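Local coordinates for protein Pcza361.24 (Amycolatopsis orientalis, PDB 3G2M) that probably transfers a methyl group from S-adenosyl-L-methionine to a nitrogen of glycopeptide antibiotics during their biosynthesis, at residues R250-P254 / D255-R259. Sequence-based numbering, arbitrary orientation.
Sequences RLLAP and DQVVR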
# COMPACT_ATOMS: atom_id res chain seq x y z
N ARG A 250 -5.48 -2.53 5.14
CA ARG A 250 -4.71 -2.85 3.96
C ARG A 250 -5.20 -4.15 3.36
O ARG A 250 -5.46 -5.12 4.08
CB ARG A 250 -3.23 -2.98 4.34
CG ARG A 250 -2.31 -3.42 3.21
CD ARG A 250 -0.87 -3.57 3.70
NE ARG A 250 -0.28 -2.28 4.07
CZ ARG A 250 -0.17 -1.81 5.31
NH1 ARG A 250 -0.62 -2.50 6.35
NH2 ARG A 250 0.41 -0.63 5.51
N LEU A 251 -5.33 -4.17 2.03
CA LEU A 251 -5.57 -5.42 1.32
C LEU A 251 -4.64 -5.50 0.12
O LEU A 251 -4.84 -4.82 -0.89
CB LEU A 251 -7.04 -5.58 0.90
CG LEU A 251 -7.44 -6.95 0.33
CD1 LEU A 251 -7.29 -8.05 1.39
CD2 LEU A 251 -8.85 -6.95 -0.20
N LEU A 252 -3.62 -6.34 0.24
CA LEU A 252 -2.67 -6.53 -0.83
C LEU A 252 -3.20 -7.56 -1.82
O LEU A 252 -3.84 -8.55 -1.44
CB LEU A 252 -1.31 -6.99 -0.27
CG LEU A 252 -0.55 -6.03 0.65
CD1 LEU A 252 0.34 -6.81 1.62
CD2 LEU A 252 0.24 -5.03 -0.16
N ALA A 253 -2.94 -7.30 -3.10
CA ALA A 253 -3.19 -8.29 -4.14
C ALA A 253 -2.22 -9.46 -3.93
O ALA A 253 -1.04 -9.22 -3.69
CB ALA A 253 -3.00 -7.66 -5.52
N PRO A 254 -2.71 -10.72 -3.99
CA PRO A 254 -1.79 -11.87 -3.88
C PRO A 254 -0.59 -11.79 -4.83
O PRO A 254 0.53 -12.14 -4.43
CB PRO A 254 -2.69 -13.07 -4.24
CG PRO A 254 -4.06 -12.62 -3.77
CD PRO A 254 -4.11 -11.15 -4.10
N ASP A 255 -0.80 -11.32 -6.06
CA ASP A 255 0.29 -11.21 -7.04
C ASP A 255 1.36 -10.19 -6.62
O ASP A 255 2.53 -10.35 -6.97
CB ASP A 255 -0.24 -10.89 -8.45
CG ASP A 255 -0.95 -12.08 -9.11
OD1 ASP A 255 -0.70 -13.24 -8.71
OD2 ASP A 255 -1.77 -11.85 -10.03
N GLN A 256 0.95 -9.16 -5.88
CA GLN A 256 1.89 -8.17 -5.33
C GLN A 256 2.82 -8.80 -4.27
O GLN A 256 4.03 -8.59 -4.30
CB GLN A 256 1.15 -6.95 -4.74
CG GLN A 256 2.04 -5.97 -3.92
CD GLN A 256 3.07 -5.24 -4.78
OE1 GLN A 256 2.87 -5.02 -5.97
NE2 GLN A 256 4.18 -4.85 -4.16
N VAL A 257 2.25 -9.57 -3.35
CA VAL A 257 3.04 -10.29 -2.35
C VAL A 257 3.98 -11.30 -3.03
O VAL A 257 5.13 -11.44 -2.63
CB VAL A 257 2.16 -11.00 -1.29
CG1 VAL A 257 3.01 -11.86 -0.32
CG2 VAL A 257 1.33 -9.98 -0.51
N VAL A 258 3.48 -11.99 -4.05
CA VAL A 258 4.33 -12.88 -4.86
C VAL A 258 5.54 -12.12 -5.44
O VAL A 258 6.68 -12.58 -5.30
CB VAL A 258 3.54 -13.62 -5.97
CG1 VAL A 258 4.48 -14.26 -6.98
CG2 VAL A 258 2.63 -14.69 -5.35
N ARG A 259 5.30 -10.96 -6.07
CA ARG A 259 6.39 -10.13 -6.63
C ARG A 259 7.42 -9.75 -5.55
O ARG A 259 8.63 -9.76 -5.80
CB ARG A 259 5.85 -8.87 -7.32
CG ARG A 259 5.05 -9.15 -8.60
CD ARG A 259 4.68 -7.87 -9.36
NE ARG A 259 3.65 -7.06 -8.70
CZ ARG A 259 2.33 -7.18 -8.91
NH1 ARG A 259 1.86 -8.08 -9.76
NH2 ARG A 259 1.49 -6.38 -8.26
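The amide of Val258 gives a hydrogen bond to the carbonyl of Pro254, N to O 3.0 Å and nearly straight at 166°, the first i to i+4 bond of helix 254-263 that is not weak. One residue earlier the chain is still turning out of strand 244-252, and the carbonyl of Ala253 is shared: Gln256 N reaches its O at 3.0 Å but with a strongly bent N-H, and Val257 N approaches more directly but at 3.3 Å, so both bonds are weak. Ala253 occupies the N-cap position and offers no side-chain acceptor to the first-turn amides. Pro254 suits the first helical turn, where its missing N-H costs no helix bond and its ring restrains phi near the helical value.

Farther along, Arg259 NH2 donates to Gln256 OE1 at 3.0 Å, the oxygen lying close to the guanidinium plane, while NE adds a weak second bond to the same oxygen. Gln256 carries its amide there through a bend at chi2 (67°); its NE2 is held by Glu260, and Arg259 NH2 also reaches the Pro223 carbonyl.

On the buried side, Leu252 and Val257 cross at about a right angle, with Leu252 CD1 3.9 Å from Val257 CG2. Val257 directs that methyl back to the leucine because CG2 stands anti to its carbonyl carbon, and its compact, wholly apolar side chain suits a buried helix position. Around the helix from there, the partly exposed Val258 lays CG2 against Pro254 O at 3.4 Å.

The turn leads from the three-stranded sheet, to which strand 244-252 belongs, onto the seven-stranded sheet: Pro254 and Val257 pack on strand 184-191, Val258 on strand 267-274, and Val257 also meets Tyr173 of helix 166-179, whereas Ala253 and Gln256 face strand 219-234, and Gln256 touches Ile227 of the second subunit.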